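Local coordinates for Ctr9 protein (Myceliophthora thermophila, PDB 6AF0) that probably binds the RNA polymerase II complex and is built largely of tetratricopeptide-type helical repeats, at residues Asn362-Asp374 / Pro386-Lys398. Numbering follows the deposited sequence.
Sequences NLERASDYYRRAD and PAKFGAAQLSVLK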
loop_
_atom_site.group_PDB
_atom_site.type_symbol
_atom_site.label_atom_id
_atom_site.label_comp_id
_atom_site.label_asym_id
_atom_site.label_seq_id
_atom_site.Cartn_x
_atom_site.Cartn_y
_atom_site.Cartn_z
ATOM N N ASN A 362 5.886 -28.575 -0.896
ATOM C CA ASN A 362 5.132 -29.166 -2.010
ATOM C C ASN A 362 3.985 -28.235 -2.425
ATOM O O ASN A 362 2.844 -28.408 -2.013
ATOM C CB ASN A 362 4.628 -30.578 -1.688
ATOM C CG ASN A 362 4.072 -31.289 -2.922
ATOM O OD1 ASN A 362 3.397 -30.673 -3.756
ATOM N ND2 ASN A 362 4.366 -32.580 -3.056
ATOM N N LEU A 363 4.306 -27.263 -3.270
ATOM C CA LEU A 363 3.412 -26.134 -3.535
ATOM C C LEU A 363 2.144 -26.476 -4.298
ATOM O O LEU A 363 1.142 -25.793 -4.152
ATOM C CB LEU A 363 4.132 -25.030 -4.307
ATOM C CG LEU A 363 5.512 -24.571 -3.822
ATOM C CD1 LEU A 363 5.949 -23.332 -4.593
ATOM C CD2 LEU A 363 5.536 -24.311 -2.322
ATOM N N GLU A 364 2.177 -27.495 -5.141
ATOM C CA GLU A 364 0.999 -27.766 -5.968
ATOM C C GLU A 364 -0.126 -28.277 -5.098
ATOM O O GLU A 364 -1.219 -27.711 -5.088
ATOM C CB GLU A 364 1.287 -28.734 -7.124
ATOM C CG GLU A 364 1.457 -28.018 -8.455
ATOM C CD GLU A 364 2.606 -27.017 -8.434
ATOM O OE1 GLU A 364 3.671 -27.324 -7.848
ATOM O OE2 GLU A 364 2.446 -25.916 -9.001
ATOM N N ARG A 365 0.154 -29.332 -4.345
ATOM C CA ARG A 365 -0.847 -29.872 -3.435
ATOM C C ARG A 365 -1.157 -28.893 -2.323
ATOM O O ARG A 365 -2.260 -28.900 -1.792
ATOM C CB ARG A 365 -0.448 -31.234 -2.866
ATOM C CG ARG A 365 -1.216 -32.390 -3.526
ATOM C CD ARG A 365 -0.810 -33.773 -3.020
ATOM N NE ARG A 365 -0.330 -33.710 -1.637
ATOM C CZ ARG A 365 0.939 -33.859 -1.250
ATOM N NH1 ARG A 365 1.898 -34.127 -2.127
ATOM N NH2 ARG A 365 1.256 -33.760 0.035
ATOM N N ALA A 366 -0.208 -28.033 -1.980
ATOM C CA ALA A 366 -0.480 -27.000 -0.995
ATOM C C ALA A 366 -1.514 -25.991 -1.503
ATOM O O ALA A 366 -2.374 -25.518 -0.761
ATOM C CB ALA A 366 0.801 -26.293 -0.600
ATOM N N SER A 367 -1.432 -25.676 -2.782
ATOM C CA SER A 367 -2.311 -24.683 -3.386
ATOM C C SER A 367 -3.719 -25.253 -3.576
ATOM O O SER A 367 -4.725 -24.541 -3.387
ATOM C CB SER A 367 -1.713 -24.217 -4.721
ATOM O OG SER A 367 -1.126 -25.313 -5.418
ATOM N N ASP A 368 -3.769 -26.534 -3.948
ATOM C CA ASP A 368 -5.026 -27.260 -4.078
ATOM C C ASP A 368 -5.714 -27.306 -2.725
ATOM O O ASP A 368 -6.871 -26.920 -2.615
ATOM C CB ASP A 368 -4.789 -28.672 -4.623
ATOM C CG ASP A 368 -6.076 -29.375 -4.995
ATOM O OD1 ASP A 368 -6.205 -29.862 -6.140
ATOM O OD2 ASP A 368 -6.968 -29.430 -4.137
ATOM N N TYR A 369 -4.974 -27.740 -1.703
ATOM C CA TYR A 369 -5.417 -27.707 -0.295
ATOM C C TYR A 369 -5.930 -26.335 0.149
ATOM O O TYR A 369 -7.048 -26.209 0.634
ATOM C CB TYR A 369 -4.271 -28.120 0.625
ATOM C CG TYR A 369 -3.931 -29.597 0.602
ATOM C CD1 TYR A 369 -4.562 -30.481 -0.268
ATOM C CD2 TYR A 369 -2.964 -30.102 1.439
ATOM C CE1 TYR A 369 -4.242 -31.826 -0.273
ATOM C CE2 TYR A 369 -2.640 -31.443 1.434
ATOM C CZ TYR A 369 -3.279 -32.302 0.581
ATOM O OH TYR A 369 -2.932 -33.633 0.590
ATOM N N TYR A 370 -5.131 -25.296 -0.006
ATOM C CA TYR A 370 -5.658 -23.956 0.248
ATOM C C TYR A 370 -6.998 -23.723 -0.469
ATOM O O TYR A 370 -7.933 -23.167 0.109
ATOM C CB TYR A 370 -4.668 -22.871 -0.188
ATOM C CG TYR A 370 -3.607 -22.537 0.827
ATOM C CD1 TYR A 370 -3.939 -22.047 2.062
ATOM C CD2 TYR A 370 -2.265 -22.681 0.528
ATOM C CE1 TYR A 370 -2.967 -21.752 2.988
ATOM C CE2 TYR A 370 -1.289 -22.376 1.448
ATOM C CZ TYR A 370 -1.652 -21.921 2.675
ATOM O OH TYR A 370 -0.696 -21.594 3.593
ATOM N N ARG A 371 -7.063 -24.116 -1.740
ATOM C CA ARG A 371 -8.263 -23.918 -2.550
ATOM C C ARG A 371 -9.466 -24.668 -1.936
ATOM O O ARG A 371 -10.567 -24.120 -1.815
ATOM C CB ARG A 371 -7.992 -24.335 -4.001
ATOM C CG ARG A 371 -9.205 -24.855 -4.742
ATOM C CD ARG A 371 -8.846 -25.600 -6.010
ATOM N NE ARG A 371 -9.927 -26.512 -6.378
ATOM C CZ ARG A 371 -11.148 -26.137 -6.780
ATOM N NH1 ARG A 371 -11.490 -24.851 -6.876
ATOM N NH2 ARG A 371 -12.047 -27.064 -7.097
ATOM N N ARG A 372 -9.234 -25.908 -1.522
ATOM C CA ARG A 372 -10.282 -26.737 -0.922
ATOM C C ARG A 372 -10.765 -26.175 0.410
ATOM O O ARG A 372 -11.934 -26.289 0.764
ATOM C CB ARG A 372 -9.779 -28.177 -0.745
ATOM C CG ARG A 372 -9.631 -28.884 -2.076
ATOM C CD ARG A 372 -9.158 -30.318 -1.958
ATOM N NE ARG A 372 -8.891 -30.889 -3.281
ATOM C CZ ARG A 372 -8.297 -32.061 -3.501
ATOM N NH1 ARG A 372 -7.902 -32.822 -2.481
ATOM N NH2 ARG A 372 -8.096 -32.472 -4.752
ATOM N N ALA A 373 -9.829 -25.581 1.135
ATOM C CA ALA A 373 -10.103 -24.936 2.400
ATOM C C ALA A 373 -10.985 -23.717 2.197
ATOM O O ALA A 373 -11.830 -23.417 3.037
ATOM C CB ALA A 373 -8.790 -24.529 3.064
ATOM N N ASP A 374 -10.755 -23.003 1.095
ATOM C CA ASP A 374 -11.526 -21.798 0.768
ATOM C C ASP A 374 -12.923 -22.185 0.328
ATOM O O ASP A 374 -13.909 -21.634 0.826
ATOM C CB ASP A 374 -10.853 -20.967 -0.339
ATOM C CG ASP A 374 -11.551 -19.608 -0.569
ATOM O OD1 ASP A 374 -12.262 -19.162 0.348
ATOM O OD2 ASP A 374 -11.400 -18.981 -1.649
ATOM N N PRO A 386 -7.589 -16.706 5.625
ATOM C CA PRO A 386 -6.223 -17.216 5.602
ATOM C C PRO A 386 -5.921 -18.175 4.444
ATOM O O PRO A 386 -4.756 -18.286 4.014
ATOM C CB PRO A 386 -6.097 -17.948 6.958
ATOM C CG PRO A 386 -7.116 -17.300 7.827
ATOM C CD PRO A 386 -8.251 -16.931 6.921
ATOM N N ALA A 387 -6.937 -18.890 3.979
ATOM C CA ALA A 387 -6.730 -19.894 2.926
ATOM C C ALA A 387 -6.461 -19.195 1.595
ATOM O O ALA A 387 -5.603 -19.608 0.792
ATOM C CB ALA A 387 -7.945 -20.797 2.806
ATOM N N LYS A 388 -7.234 -18.133 1.394
ATOM C CA LYS A 388 -7.116 -17.272 0.241
ATOM C C LYS A 388 -5.738 -16.652 0.193
ATOM O O LYS A 388 -5.134 -16.540 -0.885
ATOM C CB LYS A 388 -8.184 -16.160 0.292
ATOM C CG LYS A 388 -9.611 -16.654 0.077
ATOM C CD LYS A 388 -10.655 -15.559 0.220
ATOM C CE LYS A 388 -12.040 -16.183 0.152
ATOM N NZ LYS A 388 -13.125 -15.225 0.492
ATOM N N PHE A 389 -5.262 -16.221 1.355
ATOM C CA PHE A 389 -3.964 -15.618 1.450
ATOM C C PHE A 389 -2.906 -16.658 1.126
ATOM O O PHE A 389 -1.991 -16.382 0.370
ATOM C CB PHE A 389 -3.773 -15.004 2.833
ATOM C CG PHE A 389 -2.439 -14.329 3.033
ATOM C CD1 PHE A 389 -1.398 -14.985 3.674
ATOM C CD2 PHE A 389 -2.234 -13.039 2.593
ATOM C CE1 PHE A 389 -0.187 -14.361 3.873
ATOM C CE2 PHE A 389 -1.015 -12.412 2.777
ATOM C CZ PHE A 389 0.009 -13.074 3.417
ATOM N N GLY A 390 -3.033 -17.862 1.647
ATOM C CA GLY A 390 -2.016 -18.857 1.373
ATOM C C GLY A 390 -1.929 -19.151 -0.112
ATOM O O GLY A 390 -0.856 -19.408 -0.660
ATOM N N ALA A 391 -3.084 -19.131 -0.762
ATOM C CA ALA A 391 -3.143 -19.309 -2.204
ATOM C C ALA A 391 -2.333 -18.210 -2.862
ATOM O O ALA A 391 -1.443 -18.493 -3.670
ATOM C CB ALA A 391 -4.583 -19.286 -2.698
ATOM N N ALA A 392 -2.633 -16.962 -2.488
ATOM C CA ALA A 392 -1.988 -15.787 -3.080
ATOM C C ALA A 392 -0.473 -15.860 -2.979
ATOM O O ALA A 392 0.238 -15.606 -3.946
ATOM C CB ALA A 392 -2.502 -14.517 -2.445
ATOM N N GLN A 393 0.023 -16.242 -1.819
ATOM C CA GLN A 393 1.453 -16.423 -1.639
ATOM C C GLN A 393 1.969 -17.538 -2.520
ATOM O O GLN A 393 3.001 -17.404 -3.155
ATOM C CB GLN A 393 1.775 -16.800 -0.207
ATOM C CG GLN A 393 1.124 -15.938 0.856
ATOM C CD GLN A 393 1.667 -16.232 2.242
ATOM O OE1 GLN A 393 2.115 -15.326 2.943
ATOM N NE2 GLN A 393 1.642 -17.505 2.638
ATOM N N LEU A 394 1.267 -18.663 -2.524
ATOM C CA LEU A 394 1.675 -19.798 -3.355
ATOM C C LEU A 394 1.715 -19.442 -4.844
ATOM O O LEU A 394 2.484 -20.029 -5.613
ATOM C CB LEU A 394 0.776 -21.012 -3.115
ATOM C CG LEU A 394 1.328 -21.972 -2.070
ATOM C CD1 LEU A 394 1.672 -21.248 -0.778
ATOM C CD2 LEU A 394 0.332 -23.089 -1.810
ATOM N N SER A 395 0.890 -18.483 -5.247
ATOM C CA SER A 395 0.884 -18.081 -6.629
ATOM C C SER A 395 2.007 -17.078 -6.874
ATOM O O SER A 395 2.595 -17.073 -7.958
ATOM C CB SER A 395 -0.500 -17.587 -7.047
ATOM O OG SER A 395 -0.729 -16.251 -6.687
ATOM N N VAL A 396 2.334 -16.263 -5.869
ATOM C CA VAL A 396 3.496 -15.365 -5.958
ATOM C C VAL A 396 4.746 -16.173 -6.216
ATOM O O VAL A 396 5.545 -15.828 -7.081
ATOM C CB VAL A 396 3.706 -14.519 -4.690
ATOM C CG1 VAL A 396 5.128 -13.964 -4.621
ATOM C CG2 VAL A 396 2.666 -13.403 -4.624
ATOM N N LEU A 397 4.934 -17.244 -5.466
ATOM C CA LEU A 397 5.954 -18.183 -5.856
ATOM C C LEU A 397 5.337 -18.968 -7.012
ATOM O O LEU A 397 4.120 -18.921 -7.211
ATOM C CB LEU A 397 6.395 -19.066 -4.700
ATOM C CG LEU A 397 7.623 -19.953 -4.970
ATOM C CD1 LEU A 397 8.748 -19.257 -5.743
ATOM C CD2 LEU A 397 8.159 -20.462 -3.636
ATOM N N LYS A 398 6.178 -19.653 -7.787
ATOM C CA LYS A 398 5.859 -20.086 -9.161
ATOM C C LYS A 398 5.936 -18.921 -10.151
ATOM O O LYS A 398 5.736 -19.110 -11.345
ATOM C CB LYS A 398 4.486 -20.745 -9.248
ATOM C CG LYS A 398 4.360 -21.969 -8.365
ATOM C CD LYS A 398 3.134 -22.794 -8.720
ATOM C CE LYS A 398 1.996 -22.586 -7.738
ATOM N NZ LYS A 398 1.143 -23.804 -7.662
#
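Tyr370 has CG anti to its carbonyl carbon (chi1 -84°), which lays the phenol ring over the backbone of Gly390. Lys398 turns about its CG-CD bond (chi3 -103°) and brings its ammonium group back to Glu364. The Tyr370 ring makes a CH-pi contact. The CA of Gly390 stands 3.4 Å from the centroid of the Tyr370 ring, over one face. The backbone N of Ala391 lies on that face too, nearer the rim. A CB on Gly390 would run into the ring, so the absence of a side chain lets the tyrosine lie this close. In the plane of the ring, at its edge, CD2 of Leu394 meets CD2 of Tyr370 at 3.5 Å. The ring is a knob in a hole formed by Ala387, Gly390, Ala391 and Leu394. Its hydroxyl hydrogen-bonds to His358 of helix 343-360, which fixes the far end. Replacing Tyr370 by an alanine would probably open a gap over Gly390 and leave His358 without this partner. Leu394 returns the packing as a knob among Leu363, Ala366, Ser367 and Tyr370; its CD2 lies 3.5 Å from CB of Ala366. Farther along, CB of Ala373 touches CB of Ala387 at 3.8 Å. At the other end, CD1 of Leu363 meets CD2 of Leu397 at 3.7 Å, the two side chains crossing at about a right angle. A salt bridge lies at this end: NZ of Lys398 reaches OE2 of Glu364 at 2.8 Å, from above the carboxylate plane. The carboxylate of Asp374 lies across the aliphatic part of Lys388, whose NZ hydrogen-bonds to the carbonyl O of Arg382. The helix axes approach to 8.2 Å and run antiparallel at 154°, a helical hairpin consistent with the TPR-like alpha-solenoid of this chain.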